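Long-range contacts in nucleoporin nup120 (Schizosaccharomyces pombe, PDB 4GQ2), which serves as a structural component of the nuclear pore complex, whose nucleoporins can also dock or interact with transiently associated nuclear transport factors: residues Q283-L288 and Y301-S306; W345-F350 and L364-K369; K846-L851 and R861-T866; H902-L907 and E918-A923. All coordinates share one frame; numbering follows the deposited sequence.

Following the chain from its N terminus, the four contacts close in series, with none enclosing or crossing another. Contact 1 returns strand 297-302 to the residues just ahead of strand 288-290, and contact 2 pairs the two strands of the hairpin 346-354/361-370. Their centres lie about 9 Å apart, and Tyr301 packs on Leu347 where two propeller sheets meet. Much later, contacts 3 and 4 close the short connections between consecutive helices, 840-852 with 856-864 and 895-909 with 913-925. These two also touch, with Phe863 of the former against Leu903, Leu907 and Phe919 of the latter. The centres of contacts 1 and 4 stand about 78 Å apart, on opposite sides of the chain's centre.

Contact 1. Residues Q283-L288 and Y301-S306; sequences QSFPYL and YYPDNS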
# COMPACT_ATOMS: atom_id res chain seq x y z
N GLN A 283 -12.64 -39.84 -13.04
CA GLN A 283 -12.23 -38.64 -12.33
C GLN A 283 -11.60 -39.03 -10.99
O GLN A 283 -12.12 -39.90 -10.29
CB GLN A 283 -13.42 -37.70 -12.11
CG GLN A 283 -14.43 -37.64 -13.24
CD GLN A 283 -15.63 -38.54 -13.02
OE1 GLN A 283 -15.51 -39.66 -12.53
NE2 GLN A 283 -16.81 -38.05 -13.40
N SER A 284 -10.49 -38.38 -10.65
CA SER A 284 -9.75 -38.73 -9.43
C SER A 284 -9.89 -37.67 -8.34
O SER A 284 -9.46 -36.52 -8.51
CB SER A 284 -8.28 -38.99 -9.74
OG SER A 284 -7.63 -39.56 -8.62
N PHE A 285 -10.49 -38.07 -7.23
CA PHE A 285 -10.72 -37.21 -6.07
C PHE A 285 -10.88 -38.06 -4.81
O PHE A 285 -11.13 -39.27 -4.91
CB PHE A 285 -11.96 -36.33 -6.28
CG PHE A 285 -13.13 -37.04 -6.90
CD1 PHE A 285 -13.86 -37.99 -6.19
CD2 PHE A 285 -13.51 -36.76 -8.21
CE1 PHE A 285 -14.93 -38.65 -6.77
CE2 PHE A 285 -14.59 -37.41 -8.79
CZ PHE A 285 -15.30 -38.35 -8.07
N PRO A 286 -10.73 -37.45 -3.61
CA PRO A 286 -10.97 -38.23 -2.39
C PRO A 286 -12.44 -38.64 -2.24
O PRO A 286 -13.34 -37.91 -2.65
CB PRO A 286 -10.55 -37.27 -1.26
CG PRO A 286 -10.55 -35.91 -1.87
CD PRO A 286 -10.21 -36.10 -3.32
N TYR A 287 -12.65 -39.82 -1.67
CA TYR A 287 -13.98 -40.38 -1.44
C TYR A 287 -14.28 -40.43 0.05
O TYR A 287 -15.44 -40.48 0.45
CB TYR A 287 -14.05 -41.81 -1.98
CG TYR A 287 -14.36 -41.94 -3.45
CD1 TYR A 287 -13.34 -41.93 -4.39
CD2 TYR A 287 -15.67 -42.11 -3.89
CE1 TYR A 287 -13.62 -42.07 -5.74
CE2 TYR A 287 -15.96 -42.25 -5.24
CZ TYR A 287 -14.93 -42.23 -6.16
OH TYR A 287 -15.21 -42.35 -7.50
N LEU A 288 -13.23 -40.42 0.86
CA LEU A 288 -13.36 -40.56 2.30
C LEU A 288 -12.72 -39.41 3.06
O LEU A 288 -11.68 -38.90 2.66
CB LEU A 288 -12.72 -41.87 2.76
CG LEU A 288 -13.33 -43.21 2.34
CD1 LEU A 288 -12.53 -44.36 2.95
CD2 LEU A 288 -14.80 -43.32 2.75
N TYR A 301 -18.47 -40.29 -0.14
CA TYR A 301 -19.05 -39.68 -1.33
C TYR A 301 -19.51 -40.70 -2.37
O TYR A 301 -18.80 -41.66 -2.65
CB TYR A 301 -18.04 -38.73 -1.98
CG TYR A 301 -18.54 -38.04 -3.23
CD1 TYR A 301 -19.66 -37.20 -3.19
CD2 TYR A 301 -17.89 -38.20 -4.46
CE1 TYR A 301 -20.11 -36.55 -4.32
CE2 TYR A 301 -18.34 -37.55 -5.60
CZ TYR A 301 -19.45 -36.73 -5.52
OH TYR A 301 -19.91 -36.07 -6.64
N TYR A 302 -20.70 -40.45 -2.92
CA TYR A 302 -21.28 -41.27 -3.98
C TYR A 302 -21.51 -40.41 -5.22
O TYR A 302 -22.34 -39.50 -5.18
CB TYR A 302 -22.63 -41.83 -3.56
CG TYR A 302 -22.61 -42.93 -2.51
CD1 TYR A 302 -22.55 -42.62 -1.15
CD2 TYR A 302 -22.70 -44.28 -2.88
CE1 TYR A 302 -22.55 -43.62 -0.19
CE2 TYR A 302 -22.71 -45.28 -1.93
CZ TYR A 302 -22.63 -44.94 -0.58
OH TYR A 302 -22.64 -45.93 0.38
N PRO A 303 -20.77 -40.67 -6.30
CA PRO A 303 -21.02 -40.00 -7.58
C PRO A 303 -22.42 -40.31 -8.13
O PRO A 303 -22.96 -41.39 -7.89
CB PRO A 303 -19.95 -40.57 -8.50
CG PRO A 303 -18.85 -40.98 -7.59
CD PRO A 303 -19.53 -41.47 -6.34
N ASP A 304 -22.99 -39.34 -8.84
CA ASP A 304 -24.32 -39.46 -9.45
C ASP A 304 -24.25 -39.00 -10.89
O ASP A 304 -23.17 -38.82 -11.45
CB ASP A 304 -25.31 -38.52 -8.76
CG ASP A 304 -25.90 -39.10 -7.50
OD1 ASP A 304 -25.47 -40.19 -7.06
OD2 ASP A 304 -26.79 -38.44 -6.93
N ASN A 305 -25.43 -38.78 -11.46
CA ASN A 305 -25.57 -38.04 -12.70
C ASN A 305 -25.55 -36.54 -12.42
O ASN A 305 -25.14 -35.76 -13.28
CB ASN A 305 -26.88 -38.42 -13.40
CG ASN A 305 -26.91 -39.88 -13.80
OD1 ASN A 305 -27.68 -40.67 -13.24
ND2 ASN A 305 -26.08 -40.26 -14.77
N SER A 306 -25.97 -36.16 -11.21
CA SER A 306 -26.06 -34.75 -10.82
C SER A 306 -25.40 -34.44 -9.47
O SER A 306 -26.09 -34.17 -8.48
CB SER A 306 -27.53 -34.30 -10.81
OG SER A 306 -28.25 -34.99 -9.80
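Phe285 and Tyr301 meet through their rings, with Phe285 CE1 3.8 Å from Tyr301 CE2. The approach is oblique on the Phe285 side, but at the Tyr301 ring it arrives at the edge, near the ring plane; the planes are turned 75° against each other. Tyr287 reaches the other segment further along, its CE2 lying 3.8 Å from Pro303 CD, so the proline abuts the edge of the phenol ring rather than its face. The same edge also meets a carbonyl, with Tyr287 CD2 3.4 Å from Tyr301 O. Pro303 CG touches both aromatic residues from 283-288, more distantly at Phe285 CZ (4.4 Å). One backbone bond ties the segments: Tyr301 N donates to Tyr287 O at 3.1 Å, the donor lying in the carbonyl plane but the N-H bent to 144°.

Several neighbours position these groups. Within 283-288, Phe285 CE1 sits over a face of the Tyr287 ring, toward its rim. Tyr301 has CG anti to its own N (chi1 180°), which sends the ring across toward Phe285, and its hydroxyl is hydrogen-bonded to His307 O. Its ring also meets Phe310, and its side chain rests on Leu347 of strand 346-354 in one neighbouring sheet; Tyr287 packs on strand 249-254 in another. On the other segment, the backbone N of Tyr287 is held by Ser240 OG, linking the loop to strand 238-244. The chain thus enters strand 288-290 beside strand 297-302, at the edge of a four-stranded antiparallel sheet, the arrangement of a beta-propeller blade.

Contact 2. Residues W345-F350 and L364-K369; sequences WMLSDF and LIIAWK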
# COMPACT_ATOMS: atom_id res chain seq x y z
N TRP A 345 -19.11 -29.95 -13.32
CA TRP A 345 -18.50 -29.67 -12.02
C TRP A 345 -18.03 -30.95 -11.38
O TRP A 345 -18.76 -31.94 -11.35
CB TRP A 345 -19.49 -28.99 -11.09
CG TRP A 345 -19.73 -27.52 -11.32
CD1 TRP A 345 -20.78 -26.93 -12.02
CD2 TRP A 345 -18.92 -26.39 -10.83
NE1 TRP A 345 -20.67 -25.57 -12.01
CE2 TRP A 345 -19.59 -25.17 -11.31
CE3 TRP A 345 -17.76 -26.27 -10.08
CZ2 TRP A 345 -19.09 -23.90 -11.04
CZ3 TRP A 345 -17.26 -24.98 -9.81
CH2 TRP A 345 -17.91 -23.83 -10.28
N MET A 346 -16.80 -30.93 -10.86
CA MET A 346 -16.23 -32.10 -10.20
C MET A 346 -15.92 -31.83 -8.73
O MET A 346 -15.53 -30.72 -8.36
CB MET A 346 -14.94 -32.56 -10.89
CG MET A 346 -15.14 -33.21 -12.24
SD MET A 346 -13.64 -34.03 -12.83
CE MET A 346 -14.03 -34.23 -14.57
N LEU A 347 -16.11 -32.85 -7.91
CA LEU A 347 -15.68 -32.79 -6.52
C LEU A 347 -14.17 -32.68 -6.48
O LEU A 347 -13.47 -33.49 -7.10
CB LEU A 347 -16.15 -34.03 -5.76
CG LEU A 347 -15.81 -34.06 -4.27
CD1 LEU A 347 -16.46 -32.88 -3.58
CD2 LEU A 347 -16.26 -35.36 -3.62
N SER A 348 -13.67 -31.68 -5.76
CA SER A 348 -12.24 -31.55 -5.55
C SER A 348 -11.83 -32.16 -4.21
O SER A 348 -10.85 -32.89 -4.13
CB SER A 348 -11.81 -30.08 -5.61
OG SER A 348 -10.53 -29.89 -5.03
N ASP A 349 -12.60 -31.86 -3.16
CA ASP A 349 -12.24 -32.26 -1.81
C ASP A 349 -13.40 -31.93 -0.87
O ASP A 349 -14.32 -31.21 -1.25
CB ASP A 349 -10.97 -31.53 -1.36
CG ASP A 349 -10.25 -32.23 -0.22
OD1 ASP A 349 -10.75 -33.26 0.29
OD2 ASP A 349 -9.17 -31.74 0.16
N PHE A 350 -13.34 -32.46 0.35
CA PHE A 350 -14.34 -32.14 1.37
C PHE A 350 -13.83 -32.46 2.77
O PHE A 350 -12.91 -33.26 2.93
CB PHE A 350 -15.70 -32.81 1.07
CG PHE A 350 -15.67 -34.32 1.11
CD1 PHE A 350 -15.15 -35.05 0.05
CD2 PHE A 350 -16.19 -35.01 2.20
CE1 PHE A 350 -15.13 -36.44 0.09
CE2 PHE A 350 -16.17 -36.40 2.25
CZ PHE A 350 -15.64 -37.11 1.18
N LEU A 364 -20.20 -30.31 7.13
CA LEU A 364 -19.51 -30.82 5.95
C LEU A 364 -19.18 -29.69 4.96
O LEU A 364 -20.08 -29.08 4.38
CB LEU A 364 -20.33 -31.91 5.25
CG LEU A 364 -19.63 -32.67 4.12
CD1 LEU A 364 -18.69 -33.73 4.66
CD2 LEU A 364 -20.64 -33.30 3.16
N ILE A 365 -17.89 -29.43 4.80
CA ILE A 365 -17.41 -28.43 3.85
C ILE A 365 -16.98 -29.14 2.56
O ILE A 365 -16.24 -30.13 2.61
CB ILE A 365 -16.23 -27.60 4.42
CG1 ILE A 365 -16.61 -27.01 5.78
CG2 ILE A 365 -15.83 -26.48 3.46
CD1 ILE A 365 -15.42 -26.76 6.70
N ILE A 366 -17.46 -28.64 1.43
CA ILE A 366 -17.23 -29.27 0.14
C ILE A 366 -16.67 -28.26 -0.85
O ILE A 366 -17.19 -27.14 -0.94
CB ILE A 366 -18.54 -29.83 -0.45
CG1 ILE A 366 -19.38 -30.54 0.63
CG2 ILE A 366 -18.25 -30.76 -1.62
CD1 ILE A 366 -20.80 -30.85 0.21
N ALA A 367 -15.64 -28.66 -1.59
CA ALA A 367 -15.05 -27.83 -2.66
C ALA A 367 -15.33 -28.42 -4.04
O ALA A 367 -15.05 -29.59 -4.30
CB ALA A 367 -13.55 -27.67 -2.45
N TRP A 368 -15.86 -27.58 -4.92
CA TRP A 368 -16.20 -27.97 -6.28
C TRP A 368 -15.32 -27.30 -7.28
O TRP A 368 -14.94 -26.14 -7.11
CB TRP A 368 -17.67 -27.66 -6.58
CG TRP A 368 -18.59 -28.46 -5.69
CD1 TRP A 368 -19.19 -28.04 -4.51
CD2 TRP A 368 -19.00 -29.86 -5.86
NE1 TRP A 368 -19.95 -29.05 -3.97
CE2 TRP A 368 -19.87 -30.17 -4.72
CE3 TRP A 368 -18.75 -30.85 -6.81
CZ2 TRP A 368 -20.46 -31.42 -4.56
CZ3 TRP A 368 -19.35 -32.10 -6.64
CH2 TRP A 368 -20.18 -32.38 -5.54
N LYS A 369 -15.00 -28.03 -8.34
CA LYS A 369 -14.01 -27.61 -9.33
C LYS A 369 -14.61 -27.66 -10.73
O LYS A 369 -15.37 -28.57 -11.05
CB LYS A 369 -12.80 -28.54 -9.23
CG LYS A 369 -11.69 -28.33 -10.25
CD LYS A 369 -10.58 -29.35 -10.02
CE LYS A 369 -9.28 -28.91 -10.69
NZ LYS A 369 -8.08 -29.40 -9.95
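A classic beta bulge interrupts the antiparallel hairpin of strands 346-354 and 361-370 in the beta-propeller domain: Ser348 and Asp349 both face Ala367. Ser348 N donates to Ala367 O at 2.9 Å, and Ala367 N returns a bond to Asp349 O, both donors tilted from the carbonyl plane. Ahead of the bulge, Met346 and Lys369 form a hydrogen-bonded pair; Met346 N points almost straight at Lys369 O (2.8 Å, 177°). The face carrying Leu347, Phe350, Ile366 and Trp368 is apolar. Leu347 CD1 lies over the six-membered ring of Trp368, 4.2 Å from its centroid and 7° off the normal, placed there by a CG anti to the backbone N (chi1 -178°). The same methyl presses on Ile366 CG2 at 3.4 Å, and Ile366 CG2 covers the rim of that tryptophan face. Phe350 CD2 meets Leu364 CD1 at 3.7 Å, near the phenyl plane. Trp345 CE3 packs on Trp368 CB (3.8 Å). Lys369 NZ forms a salt bridge to Glu519, and Asp349 OD2 accepts from Ile523 N. The contact thus packs an apolar face against strand 297-302, while Lys369 and Asp349 add polar ties, beside apolar packing, to strand 520-525 and the residue before it.

Contact 3. Residues K846-L851 and R861-T866; sequences KALIYL and RCFKTT
Ala847 and Phe863 make a CH-pi contact: the methyl CB stands over the phenyl face, 3.5 Å from the ring centroid and 21° off its normal. It leans toward the rim, and Ala847 CB comes as near as 3.3 Å to Phe863 CE1, a tight fit, with the short alanine side chain letting the ring lie close to the helix. The chi1 of -80°, with CG anti to the carbonyl carbon, lays the Phe863 ring across helix 840-852.

A sulfur-aromatic contact lies one residue earlier. Cys862 SG sits in the plane of the Tyr850 ring, at its edge, 3.7 Å from Tyr850 CE2, so the sulfur meets ring hydrogens rather than the pi cloud.

Plain apolar packing completes the interface. Cys862 CB rests 3.7 Å from Ala847 CB, while Leu848 CD2 and Leu851 CG approach the rim of the Phe863 ring, the latter 4.3 Å from Phe863 CE2. A leucine in place of Phe863 would probably leave Ala847 CB without its ring face and open a gap beside Leu848 and Leu851.

Outside the segments, the Phe863 side chain also packs on Leu903 and Leu907, and its carbonyl accepts a bond from Tyr899 OH. Consecutive helices 840-852 and 856-864, joined by a short turn and covered by helix 895-909, form the kind of stacked helical pair from which HEAT-like alpha-solenoids are built.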
# COMPACT_ATOMS: atom_id res chain seq x y z
N LYS A 846 3.74 16.01 14.13
CA LYS A 846 4.04 16.60 12.82
C LYS A 846 5.46 17.19 12.83
O LYS A 846 6.23 16.97 11.91
CB LYS A 846 3.04 17.70 12.45
CG LYS A 846 1.63 17.21 12.19
CD LYS A 846 0.73 18.31 11.65
CE LYS A 846 1.15 18.76 10.26
NZ LYS A 846 0.09 19.58 9.60
N ALA A 847 5.79 17.89 13.90
CA ALA A 847 7.10 18.51 14.05
C ALA A 847 8.24 17.49 14.09
O ALA A 847 9.25 17.65 13.40
CB ALA A 847 7.12 19.40 15.29
N LEU A 848 8.07 16.43 14.88
CA LEU A 848 9.07 15.37 14.93
C LEU A 848 9.27 14.69 13.58
O LEU A 848 10.40 14.36 13.22
CB LEU A 848 8.68 14.32 15.96
CG LEU A 848 8.57 14.69 17.44
CD1 LEU A 848 8.08 13.46 18.16
CD2 LEU A 848 9.91 15.15 18.00
N ILE A 849 8.18 14.46 12.85
CA ILE A 849 8.25 13.81 11.54
C ILE A 849 9.03 14.71 10.57
O ILE A 849 9.97 14.26 9.92
CB ILE A 849 6.84 13.50 10.97
CG1 ILE A 849 6.14 12.43 11.82
CG2 ILE A 849 6.92 13.05 9.52
CD1 ILE A 849 4.62 12.48 11.72
N TYR A 850 8.65 15.99 10.50
CA TYR A 850 9.39 16.93 9.66
C TYR A 850 10.85 16.98 10.07
O TYR A 850 11.73 17.04 9.22
CB TYR A 850 8.82 18.34 9.75
CG TYR A 850 7.51 18.56 9.03
CD1 TYR A 850 7.33 18.18 7.70
CD2 TYR A 850 6.47 19.22 9.68
CE1 TYR A 850 6.13 18.41 7.05
CE2 TYR A 850 5.28 19.46 9.04
CZ TYR A 850 5.10 19.05 7.74
OH TYR A 850 3.89 19.30 7.15
N LEU A 851 11.10 16.95 11.38
CA LEU A 851 12.47 17.02 11.89
C LEU A 851 13.27 15.86 11.31
O LEU A 851 14.35 16.06 10.77
CB LEU A 851 12.51 16.99 13.41
CG LEU A 851 13.28 18.08 14.16
CD1 LEU A 851 13.70 17.59 15.53
CD2 LEU A 851 14.48 18.60 13.38
N ARG A 861 8.21 25.54 12.75
CA ARG A 861 6.91 26.21 12.63
C ARG A 861 5.83 25.46 13.42
O ARG A 861 5.02 26.08 14.12
CB ARG A 861 6.52 26.35 11.16
CG ARG A 861 5.11 26.86 10.91
CD ARG A 861 4.95 28.29 11.41
NE ARG A 861 3.64 28.84 11.04
CZ ARG A 861 3.08 29.88 11.64
NH1 ARG A 861 3.69 30.50 12.64
NH2 ARG A 861 1.88 30.31 11.23
N CYS A 862 5.84 24.13 13.32
CA CYS A 862 4.89 23.27 14.05
C CYS A 862 5.17 23.31 15.56
O CYS A 862 4.24 23.39 16.36
CB CYS A 862 4.95 21.83 13.52
SG CYS A 862 4.24 21.60 11.87
N PHE A 863 6.45 23.27 15.93
CA PHE A 863 6.86 23.40 17.33
C PHE A 863 6.33 24.67 18.01
O PHE A 863 6.01 24.65 19.19
CB PHE A 863 8.39 23.38 17.45
CG PHE A 863 9.01 22.01 17.38
CD1 PHE A 863 8.42 20.92 18.02
CD2 PHE A 863 10.21 21.81 16.71
CE1 PHE A 863 9.00 19.66 17.97
CE2 PHE A 863 10.80 20.55 16.65
CZ PHE A 863 10.19 19.47 17.28
N LYS A 864 6.25 25.77 17.26
CA LYS A 864 5.83 27.06 17.83
C LYS A 864 4.33 27.32 17.74
O LYS A 864 3.85 28.31 18.30
CB LYS A 864 6.56 28.21 17.14
CG LYS A 864 8.07 28.22 17.32
CD LYS A 864 8.67 29.49 16.70
CE LYS A 864 10.18 29.53 16.86
NZ LYS A 864 10.75 30.78 16.29
N THR A 865 3.59 26.46 17.06
CA THR A 865 2.14 26.62 16.99
C THR A 865 1.44 25.60 17.88
O THR A 865 0.23 25.42 17.81
CB THR A 865 1.60 26.51 15.54
OG1 THR A 865 1.97 25.24 15.00
CG2 THR A 865 2.19 27.62 14.66
N THR A 866 2.22 24.93 18.73
CA THR A 866 1.68 23.97 19.69
C THR A 866 2.45 24.02 21.01
O THR A 866 3.48 24.68 21.11
CB THR A 866 1.68 22.53 19.16
OG1 THR A 866 0.94 21.69 20.05
CG2 THR A 866 3.09 21.97 19.04

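Contact 4. Residues H902-L907 and E918-A923; sequences HLSKKL and EFSLLA
Phe919 turns one face of its ring to Leu903 and leaves Leu907 to approach obliquely. Leu903 CD1 stands over that face in a CH-pi contact, 4.0 Å from the centroid and 20° off the normal, with Phe919 CE1 its nearest ring atom at 3.8 Å. The stem of the leucine adds a second point of touch, Leu903 CB lying 4.0 Å from Phe919 CG, so the leucine crosses the ring obliquely, its CB near the CG end and its CD1 over CE1 and CZ. Leu907, one helical turn on, brings CD2 obliquely to 3.7 Å from Phe919 CD2. The two leucines meet the ring from helix 895-909, and it is placed between them and helix 856-864 by a CG anti to the carbonyl carbon (chi1 -82°).

The backbones come nearest at Ser904 and Phe919, whose CA atoms are 5.1 Å apart; beside them two serines face each other, and Ser904 OG lies 3.5 Å from Ser920 CB with no hydrogen bond between the two. Each hydroxyl is engaged outside: Ser904 OG with Ala916 O and Glu941 OE2, Ser920 OG with Thr942 OG1.

An alanine here instead of Phe919 is likely to leave Leu903 and Leu907 facing a gap and to strip Phe863 and Lys864 of helix 856-864 of a neighbour. Helices 856-864 and 932-949 pack around this pair. The segments run antiparallel, 165° apart in direction with axes 8.0 Å apart at closest, as in the antiparallel helical hairpins of HEAT-like alpha-solenoids.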
# COMPACT_ATOMS: atom_id res chain seq x y z
N HIS A 902 12.93 21.28 26.33
CA HIS A 902 12.88 20.03 25.57
C HIS A 902 13.15 20.26 24.11
O HIS A 902 13.94 19.55 23.50
CB HIS A 902 11.55 19.35 25.75
CG HIS A 902 11.36 18.17 24.83
ND1 HIS A 902 10.41 18.14 23.88
CD2 HIS A 902 12.06 16.97 24.73
CE1 HIS A 902 10.49 16.98 23.21
NE2 HIS A 902 11.50 16.27 23.73
N LEU A 903 12.48 21.25 23.53
CA LEU A 903 12.69 21.61 22.14
C LEU A 903 14.14 21.97 21.85
O LEU A 903 14.72 21.49 20.88
CB LEU A 903 11.77 22.75 21.73
CG LEU A 903 10.30 22.35 21.66
CD1 LEU A 903 9.52 23.37 20.86
CD2 LEU A 903 10.16 20.96 21.06
N SER A 904 14.72 22.80 22.72
CA SER A 904 16.12 23.18 22.60
C SER A 904 17.04 21.96 22.45
O SER A 904 17.83 21.88 21.51
CB SER A 904 16.56 24.02 23.80
OG SER A 904 17.89 24.44 23.63
N LYS A 905 16.90 21.01 23.38
CA LYS A 905 17.72 19.79 23.37
C LYS A 905 17.44 18.94 22.14
O LYS A 905 18.32 18.23 21.66
CB LYS A 905 17.49 18.96 24.65
CG LYS A 905 17.89 19.63 25.96
CD LYS A 905 17.21 18.97 27.16
CE LYS A 905 18.14 18.02 27.91
NZ LYS A 905 19.02 18.76 28.86
N LYS A 906 16.21 19.01 21.63
CA LYS A 906 15.80 18.21 20.49
C LYS A 906 16.35 18.78 19.18
O LYS A 906 16.88 18.04 18.35
CB LYS A 906 14.28 18.06 20.41
CG LYS A 906 13.80 16.91 19.55
CD LYS A 906 13.94 15.59 20.29
CE LYS A 906 13.96 14.40 19.35
NZ LYS A 906 14.66 13.26 20.00
N LEU A 907 16.24 20.09 19.01
CA LEU A 907 16.84 20.73 17.84
C LEU A 907 18.36 20.54 17.86
O LEU A 907 18.98 20.42 16.81
CB LEU A 907 16.48 22.21 17.79
CG LEU A 907 15.16 22.68 17.15
CD1 LEU A 907 14.92 22.07 15.77
CD2 LEU A 907 13.97 22.42 18.06
N GLU A 918 17.60 29.66 20.16
CA GLU A 918 16.42 30.51 20.31
C GLU A 918 15.40 29.90 21.28
O GLU A 918 14.82 30.63 22.09
CB GLU A 918 15.79 30.82 18.95
CG GLU A 918 16.66 31.73 18.09
CD GLU A 918 16.00 32.21 16.80
OE1 GLU A 918 14.89 31.73 16.48
OE2 GLU A 918 16.60 33.06 16.10
N PHE A 919 15.21 28.59 21.21
CA PHE A 919 14.29 27.90 22.12
C PHE A 919 14.80 27.90 23.56
O PHE A 919 14.01 27.92 24.50
CB PHE A 919 13.99 26.47 21.66
CG PHE A 919 12.93 26.38 20.60
CD1 PHE A 919 11.66 26.90 20.82
CD2 PHE A 919 13.19 25.76 19.39
CE1 PHE A 919 10.68 26.82 19.85
CE2 PHE A 919 12.22 25.68 18.41
CZ PHE A 919 10.96 26.21 18.64
N SER A 920 16.13 27.87 23.71
CA SER A 920 16.76 27.93 25.02
C SER A 920 16.53 29.30 25.65
O SER A 920 16.21 29.40 26.84
CB SER A 920 18.25 27.62 24.92
OG SER A 920 18.80 27.38 26.20
N LEU A 921 16.67 30.35 24.83
CA LEU A 921 16.41 31.73 25.25
C LEU A 921 14.94 31.91 25.57
O LEU A 921 14.57 32.65 26.49
CB LEU A 921 16.84 32.74 24.16
CG LEU A 921 18.34 32.89 23.85
CD1 LEU A 921 18.55 33.63 22.54
CD2 LEU A 921 19.10 33.58 24.98
N LEU A 922 14.10 31.23 24.80
CA LEU A 922 12.67 31.25 25.04
C LEU A 922 12.33 30.55 26.35
O LEU A 922 11.49 31.05 27.10
CB LEU A 922 11.89 30.65 23.85
CG LEU A 922 11.38 31.68 22.84
CD1 LEU A 922 11.00 31.03 21.51
CD2 LEU A 922 10.21 32.47 23.40
N ALA A 923 12.99 29.43 26.63
CA ALA A 923 12.79 28.71 27.91
C ALA A 923 13.10 29.62 29.09
O ALA A 923 12.36 29.64 30.08
CB ALA A 923 13.63 27.45 27.97